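Local coordinates for protein alpha-Amylase (Thermotoga maritima, PDB 2B5D) that belongs to glycoside hydrolase family 57, with a mostly parallel alpha/beta domain and a largely helical C-terminal part, at residues E90-K93 / K94-P97; F110-I113 / L114-R118; Y277-P280 / S281-I285. All coordinates share one frame; numbering follows the deposited sequence.

Interaction 1 of 3, residues E90-K93 / K94-P97; sequences ERTK and KEHP
Glu-95 N donates to Thr-92 O at 2.7 Å and closes a type I beta turn from Thr-92 to Glu-95, in the short loop of the antiparallel alpha-alpha hairpin formed by helix 68-91 and helix 97-119. The bond is bent, 147° at the hydrogen, and its donor stands well above the carbonyl plane of Thr-92. Just before it, Lys-93 N still reaches back to Glu-90 O at 3.1 Å, so the chain keeps turning as it leaves the first helix.

The side chain of Glu-95 folds back against the chain of Arg-91 and Thr-92. Its CG lies beside its own backbone N (chi1 -39°) and the chain runs on extended, bringing CD to 3.4 Å from Arg-91 O. OE1 stops 4.2 Å from Arg-91 NH1, opposite charges that are near without forming a salt bridge; the salt bridge of OE1 is made instead with Arg-269. Arg-91 and Arg-269 thus both lie near one carboxylate, which is bonded to Arg-269 and merely close to Arg-91.

Thr-92, the buried residue of the group, turns its OG1 back to Glu-88 O, between its own N and carbonyl carbon (chi1 54°), leaving the methyl for Glu-95. Its side chain also touches Lys-99, His-100 and Ala-103 of the second helix. His-96 follows as the N-cap residue of that helix. The aliphatic part of Glu-95 packs on two successive carbonyls, CG lying 3.4 Å from both Arg-91 O and Thr-92 O, while OE2 comes up to Thr-92 CG2 at 3.2 Å.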
loop_
_atom_site.group_PDB
_atom_site.type_symbol
_atom_site.label_atom_id
_atom_site.label_comp_id
_atom_site.label_asym_id
_atom_site.label_seq_id
_atom_site.Cartn_x
_atom_site.Cartn_y
_atom_site.Cartn_z
ATOM N N GLU A 90 -1.470 15.934 38.552
ATOM C CA GLU A 90 -0.525 15.324 39.510
ATOM C C GLU A 90 0.850 15.030 38.905
ATOM O O GLU A 90 1.864 15.461 39.454
ATOM C CB GLU A 90 -1.107 14.069 40.195
ATOM C CG GLU A 90 -1.648 14.306 41.617
ATOM C CD GLU A 90 -0.576 14.200 42.716
ATOM O OE1 GLU A 90 -0.916 13.704 43.819
ATOM O OE2 GLU A 90 0.593 14.604 42.490
ATOM N N ARG A 91 0.877 14.317 37.778
ATOM C CA ARG A 91 2.125 13.989 37.073
ATOM C C ARG A 91 2.949 15.228 36.700
ATOM O O ARG A 91 4.162 15.130 36.524
ATOM C CB ARG A 91 1.822 13.120 35.836
ATOM C CG ARG A 91 2.986 12.884 34.829
ATOM C CD ARG A 91 3.807 11.609 35.102
ATOM N NE ARG A 91 3.959 10.749 33.909
ATOM C CZ ARG A 91 4.999 10.750 33.060
ATOM N NH1 ARG A 91 6.022 11.582 33.243
ATOM N NH2 ARG A 91 5.017 9.915 32.015
ATOM N N THR A 92 2.298 16.389 36.577
ATOM C CA THR A 92 3.005 17.624 36.193
ATOM C C THR A 92 3.598 18.406 37.365
ATOM O O THR A 92 4.517 19.219 37.174
ATOM C CB THR A 92 2.133 18.589 35.344
ATOM O OG1 THR A 92 0.904 18.874 36.025
ATOM C CG2 THR A 92 1.858 18.005 33.955
ATOM N N LYS A 93 3.056 18.151 38.562
ATOM C CA LYS A 93 3.405 18.859 39.796
ATOM C C LYS A 93 4.910 19.107 40.018
ATOM O O LYS A 93 5.298 20.178 40.494
ATOM C CB LYS A 93 2.818 18.110 40.988
ATOM C CG LYS A 93 2.438 18.990 42.177
ATOM C CD LYS A 93 1.550 18.221 43.167
ATOM C CE LYS A 93 0.177 17.845 42.583
ATOM N NZ LYS A 93 -0.704 19.036 42.322
ATOM N N LYS A 94 5.751 18.133 39.669
ATOM C CA LYS A 94 7.194 18.306 39.853
ATOM C C LYS A 94 7.951 18.656 38.550
ATOM O O LYS A 94 9.187 18.799 38.555
ATOM C CB LYS A 94 7.803 17.091 40.575
ATOM C CG LYS A 94 8.868 17.472 41.641
ATOM C CD LYS A 94 9.526 16.234 42.310
ATOM C CE LYS A 94 8.674 15.666 43.480
ATOM N NZ LYS A 94 8.918 14.195 43.683
ATOM N N GLU A 95 7.203 18.816 37.451
ATOM C CA GLU A 95 7.752 19.243 36.146
ATOM C C GLU A 95 7.678 20.760 36.074
ATOM O O GLU A 95 7.299 21.404 37.061
ATOM C CB GLU A 95 6.949 18.628 35.006
ATOM C CG GLU A 95 6.525 17.206 35.268
ATOM C CD GLU A 95 5.990 16.520 34.028
ATOM O OE1 GLU A 95 6.740 15.738 33.404
ATOM O OE2 GLU A 95 4.820 16.764 33.667
ATOM N N HIS A 96 8.026 21.331 34.915
ATOM C CA HIS A 96 7.925 22.787 34.687
ATOM C C HIS A 96 6.610 23.412 35.206
ATOM O O HIS A 96 5.521 22.854 35.011
ATOM C CB HIS A 96 8.099 23.095 33.208
ATOM C CG HIS A 96 8.567 24.490 32.924
ATOM N ND1 HIS A 96 9.817 24.762 32.405
ATOM C CD2 HIS A 96 7.948 25.687 33.061
ATOM C CE1 HIS A 96 9.952 26.069 32.249
ATOM N NE2 HIS A 96 8.830 26.651 32.637
ATOM N N PRO A 97 6.713 24.556 35.909
ATOM C CA PRO A 97 5.535 25.281 36.383
ATOM C C PRO A 97 4.531 25.755 35.309
ATOM O O PRO A 97 3.339 25.819 35.593
ATOM C CB PRO A 97 6.144 26.479 37.129
ATOM C CG PRO A 97 7.523 26.592 36.599
ATOM C CD PRO A 97 7.953 25.206 36.363
#

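Interaction 2 of 3, residues F110-I113 / L114-R118; sequences FEKI and LNVFR
Leu-114 N to Phe-110 O, at 3.1 Å and 171°, begins four consecutive i to i+4 backbone hydrogen bonds that carry helix 97-119 from residues 110-113 into 114-118. Asn-115 N to Glu-111 O, Val-116 N to Lys-112 O and Phe-117 N to Ile-113 O follow, each 3.0 Å long. This is regular alpha-helix, and Arg-118 N bonds Leu-114 O in the same way one step further on.

The side-chain contacts set methyl groups against charged ends and follow the same spacing. Lys-112 bends at chi2 and chi3, so that its chain curls along the helix instead of running straight outward and NZ comes 3.7 Å from Val-116 CG2. That methyl lies beside its own backbone N, since CG1 takes the place anti to it (chi1 167°), and it therefore also rests 3.4 Å from Lys-112 O. Within 114-118, Leu-114 CD2 sits 3.5 Å above one face of the Arg-118 guanidinium, offset toward its rim. The methyl covers part of that face, while NH2 bridges Glu-75 and NH1 Glu-79, both of helix 68-91.

Packing against the rest of the fold falls mainly to the buried residues and to Val-116, which rests on Ile-39 and Met-43 of helix 27-47. Ile-113 and Phe-117 meet Tyr-74 of helix 68-91 and also Ile-39, while Leu-114 rests on Met-78 and Phe-110 on Leu-81. Glu-111, Lys-112 and Asn-115 occupy the exposed side. The chemistry is that of an amphipathic helix: the backbone amides of residues 114-117 are satisfied within it, its apolar side chains pack on two neighbouring helices, and Arg-118 pairs with acids of one of them.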
loop_
_atom_site.group_PDB
_atom_site.type_symbol
_atom_site.label_atom_id
_atom_site.label_comp_id
_atom_site.label_asym_id
_atom_site.label_seq_id
_atom_site.Cartn_x
_atom_site.Cartn_y
_atom_site.Cartn_z
ATOM N N PHE A 110 -11.975 21.759 30.304
ATOM C CA PHE A 110 -12.731 20.580 29.873
ATOM C C PHE A 110 -13.967 20.355 30.710
ATOM O O PHE A 110 -14.981 19.886 30.179
ATOM C CB PHE A 110 -11.891 19.310 29.873
ATOM C CG PHE A 110 -10.732 19.347 28.940
ATOM C CD1 PHE A 110 -10.724 20.201 27.836
ATOM C CD2 PHE A 110 -9.642 18.512 29.146
ATOM C CE1 PHE A 110 -9.653 20.237 26.988
ATOM C CE2 PHE A 110 -8.558 18.542 28.282
ATOM C CZ PHE A 110 -8.567 19.411 27.206
ATOM N N GLU A 111 -13.890 20.669 32.003
ATOM C CA GLU A 111 -15.058 20.523 32.871
ATOM C C GLU A 111 -16.137 21.491 32.413
ATOM O O GLU A 111 -17.280 21.086 32.180
ATOM C CB GLU A 111 -14.712 20.754 34.349
ATOM C CG GLU A 111 -14.277 19.497 35.107
ATOM C CD GLU A 111 -13.895 19.770 36.569
ATOM O OE1 GLU A 111 -14.358 20.797 37.145
ATOM O OE2 GLU A 111 -13.121 18.949 37.139
ATOM N N LYS A 112 -15.750 22.763 32.269
ATOM C CA LYS A 112 -16.604 23.818 31.716
ATOM C C LYS A 112 -17.311 23.428 30.415
ATOM O O LYS A 112 -18.521 23.623 30.277
ATOM C CB LYS A 112 -15.789 25.094 31.501
ATOM C CG LYS A 112 -16.086 26.214 32.489
ATOM C CD LYS A 112 -17.268 27.091 32.016
ATOM C CE LYS A 112 -18.658 26.437 32.292
ATOM N NZ LYS A 112 -19.819 27.221 31.727
ATOM N N ILE A 113 -16.542 22.873 29.477
ATOM C CA ILE A 113 -17.057 22.461 28.175
ATOM C C ILE A 113 -18.143 21.390 28.281
ATOM O O ILE A 113 -19.231 21.563 27.735
ATOM C CB ILE A 113 -15.895 22.064 27.219
ATOM C CG1 ILE A 113 -15.274 23.338 26.646
ATOM C CG2 ILE A 113 -16.357 21.123 26.087
ATOM C CD1 ILE A 113 -13.862 23.169 26.246
ATOM N N LEU A 114 -17.852 20.307 29.003
ATOM C CA LEU A 114 -18.794 19.185 29.166
ATOM C C LEU A 114 -20.054 19.637 29.890
ATOM O O LEU A 114 -21.142 19.106 29.645
ATOM C CB LEU A 114 -18.148 18.043 29.951
ATOM C CG LEU A 114 -18.457 16.581 29.622
ATOM C CD1 LEU A 114 -18.077 15.708 30.817
ATOM C CD2 LEU A 114 -19.895 16.302 29.188
ATOM N N ASN A 115 -19.877 20.629 30.764
ATOM C CA ASN A 115 -20.952 21.280 31.497
ATOM C C ASN A 115 -21.873 22.120 30.631
ATOM O O ASN A 115 -23.084 22.147 30.869
ATOM C CB ASN A 115 -20.365 22.192 32.550
ATOM C CG ASN A 115 -21.073 22.067 33.858
ATOM O OD1 ASN A 115 -20.731 21.195 34.669
ATOM N ND2 ASN A 115 -22.078 22.920 34.083
ATOM N N VAL A 116 -21.302 22.834 29.658
ATOM C CA VAL A 116 -22.106 23.542 28.658
ATOM C C VAL A 116 -22.890 22.531 27.835
ATOM O O VAL A 116 -24.068 22.714 27.575
ATOM C CB VAL A 116 -21.245 24.446 27.737
ATOM C CG1 VAL A 116 -22.036 24.914 26.511
ATOM C CG2 VAL A 116 -20.693 25.645 28.519
ATOM N N PHE A 117 -22.224 21.454 27.438
ATOM C CA PHE A 117 -22.844 20.390 26.670
ATOM C C PHE A 117 -24.052 19.817 27.405
ATOM O O PHE A 117 -25.064 19.481 26.781
ATOM C CB PHE A 117 -21.819 19.302 26.408
ATOM C CG PHE A 117 -22.294 18.222 25.492
ATOM C CD1 PHE A 117 -22.744 17.013 26.001
ATOM C CD2 PHE A 117 -22.250 18.392 24.116
ATOM C CE1 PHE A 117 -23.161 15.993 25.152
ATOM C CE2 PHE A 117 -22.671 17.379 23.264
ATOM C CZ PHE A 117 -23.128 16.179 23.785
ATOM N N ARG A 118 -23.930 19.721 28.731
ATOM C CA ARG A 118 -24.999 19.238 29.598
ATOM C C ARG A 118 -26.111 20.272 29.755
ATOM O O ARG A 118 -27.273 19.903 29.673
ATOM C CB ARG A 118 -24.454 18.789 30.960
ATOM C CG ARG A 118 -23.593 17.522 30.886
ATOM C CD ARG A 118 -23.326 16.942 32.269
ATOM N NE ARG A 118 -22.179 16.031 32.298
ATOM C CZ ARG A 118 -22.171 14.806 31.773
ATOM N NH1 ARG A 118 -21.084 14.047 31.856
ATOM N NH2 ARG A 118 -23.246 14.340 31.160
#

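Interaction 3 of 3, residues Y277-P280 / S281-I285; sequences YIDP and SGVRI
Ile-278 and Asp-279 meet the returning chain of Val-283 to Ile-285 across a tight reversal, whose bend is a type I beta turn from Asp-279 to Gly-282. The loop lies between helix 271-274 and helix 309-338.

Ile-278 is the buried centre. Its CG1 lies between its own N and carbonyl carbon (chi1 52°), which carries CD1 over the returning backbone to 3.5 Å from Gly-282 O. Its other branch, CG2, points to Ile-285, 3.6 Å from Ile-285 N and 4.1 Å from Ile-285 CG1. Met-271 also touches Ile-278, from the preceding helix.

Asp-279 holds the turn through its backbone. Its O accepts Gly-282 N at 2.7 Å, and its N gives a weak bond to Val-283 O at 3.3 Å. The side chain lies alongside that of Val-283, the two pointing the same way, with CB 3.5 Å from Val-283 CG2. Gly-282 takes up a positive phi of 91°, which suits a residue without CB.

Ser-281, at the crest, sets its CB 3.0 Å from Asp-279 OD1, and its O makes a weak hydrogen bond with Trp-418 of the second subunit. At the base, Tyr-277 OH is hydrogen-bonded to Glu-83 and Lys-87 of helix 68-91, and Arg-284 NH1 to Arg-269 O and Gly-266 O. The chemistry implies a division of labour: one backbone bond closes the turn, a weak one together with the isoleucine contacts joins the arms, and polar side chains tie the base to the fold.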
loop_
_atom_site.group_PDB
_atom_site.type_symbol
_atom_site.label_atom_id
_atom_site.label_comp_id
_atom_site.label_asym_id
_atom_site.label_seq_id
_atom_site.Cartn_x
_atom_site.Cartn_y
_atom_site.Cartn_z
ATOM N N TYR A 277 -5.810 6.338 26.231
ATOM C CA TYR A 277 -6.258 7.648 25.757
ATOM C C TYR A 277 -5.839 7.848 24.309
ATOM O O TYR A 277 -6.292 8.783 23.652
ATOM C CB TYR A 277 -5.730 8.773 26.640
ATOM C CG TYR A 277 -5.953 8.535 28.112
ATOM C CD1 TYR A 277 -4.898 8.134 28.936
ATOM C CD2 TYR A 277 -7.222 8.681 28.683
ATOM C CE1 TYR A 277 -5.098 7.902 30.293
ATOM C CE2 TYR A 277 -7.433 8.447 30.039
ATOM C CZ TYR A 277 -6.366 8.060 30.831
ATOM O OH TYR A 277 -6.553 7.832 32.165
ATOM N N ILE A 278 -4.978 6.964 23.816
ATOM C CA ILE A 278 -4.697 6.877 22.381
ATOM C C ILE A 278 -5.626 5.849 21.723
ATOM O O ILE A 278 -6.623 5.437 22.312
ATOM C CB ILE A 278 -3.198 6.563 22.080
ATOM C CG1 ILE A 278 -2.731 5.331 22.877
ATOM C CG2 ILE A 278 -2.338 7.803 22.334
ATOM C CD1 ILE A 278 -1.272 4.954 22.713
ATOM N N ASP A 279 -5.289 5.447 20.501
ATOM C CA ASP A 279 -6.045 4.439 19.758
ATOM C C ASP A 279 -5.990 3.059 20.441
ATOM O O ASP A 279 -4.931 2.660 20.941
ATOM C CB ASP A 279 -5.488 4.338 18.335
ATOM C CG ASP A 279 -6.545 3.941 17.307
ATOM O OD1 ASP A 279 -6.327 2.928 16.613
ATOM O OD2 ASP A 279 -7.583 4.642 17.179
ATOM N N PRO A 280 -7.135 2.330 20.472
ATOM C CA PRO A 280 -7.193 0.947 20.993
ATOM C C PRO A 280 -6.208 0.020 20.271
ATOM O O PRO A 280 -5.792 -1.005 20.819
ATOM C CB PRO A 280 -8.638 0.515 20.696
ATOM C CG PRO A 280 -9.155 1.504 19.657
ATOM C CD PRO A 280 -8.461 2.789 20.004
ATOM N N SER A 281 -5.856 0.403 19.044
ATOM C CA SER A 281 -4.815 -0.241 18.248
ATOM C C SER A 281 -3.415 -0.102 18.867
ATOM O O SER A 281 -2.494 -0.821 18.466
ATOM C CB SER A 281 -4.817 0.350 16.827
ATOM O OG SER A 281 -3.733 -0.116 16.038
ATOM N N GLY A 282 -3.262 0.818 19.827
ATOM C CA GLY A 282 -1.961 1.123 20.439
ATOM C C GLY A 282 -1.165 2.235 19.754
ATOM O O GLY A 282 -0.113 2.657 20.267
ATOM N N VAL A 283 -1.654 2.711 18.601
ATOM C CA VAL A 283 -1.006 3.816 17.856
ATOM C C VAL A 283 -1.228 5.192 18.487
ATOM O O VAL A 283 -2.356 5.527 18.902
ATOM C CB VAL A 283 -1.405 3.881 16.345
ATOM C CG1 VAL A 283 -0.444 3.041 15.482
ATOM C CG2 VAL A 283 -2.856 3.465 16.133
ATOM N N ARG A 284 -0.130 5.964 18.552
ATOM C CA ARG A 284 -0.093 7.320 19.120
ATOM C C ARG A 284 -0.949 8.281 18.297
ATOM O O ARG A 284 -0.827 8.340 17.063
ATOM C CB ARG A 284 1.347 7.861 19.141
ATOM C CG ARG A 284 2.395 6.970 19.792
ATOM C CD ARG A 284 2.381 7.149 21.274
ATOM N NE ARG A 284 3.658 6.828 21.903
ATOM C CZ ARG A 284 3.997 7.227 23.124
ATOM N NH1 ARG A 284 3.163 7.973 23.834
ATOM N NH2 ARG A 284 5.169 6.890 23.637
ATOM N N ILE A 285 -1.807 9.030 18.985
ATOM C CA ILE A 285 -2.635 10.069 18.363
ATOM C C ILE A 285 -2.700 11.269 19.301
ATOM O O ILE A 285 -2.195 11.195 20.425
ATOM C CB ILE A 285 -4.087 9.581 18.083
ATOM C CG1 ILE A 285 -4.792 9.199 19.394
ATOM C CG2 ILE A 285 -4.113 8.462 17.013
ATOM C CD1 ILE A 285 -6.275 9.009 19.249
#

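The three contacts lie in series along the chain, their centres 24 to 25 Å apart, and none touches another. Interaction 1 is at the surface, while interactions 2 and 3 are partly buried. Helix 68-91 links all three: it runs into the turn of interaction 1, packs on the helix of interaction 2, and receives Tyr-277 of interaction 3. Arg-269 connects the two turns, binding Glu-95 through its side chain and Arg-284 through its backbone O. Chemistry follows place: charge surrounds the outer turn, repeated backbone bonds and apolar packing mark the helix, and the loop 277-285 combines an isoleucine pair with a weak bond to another subunit.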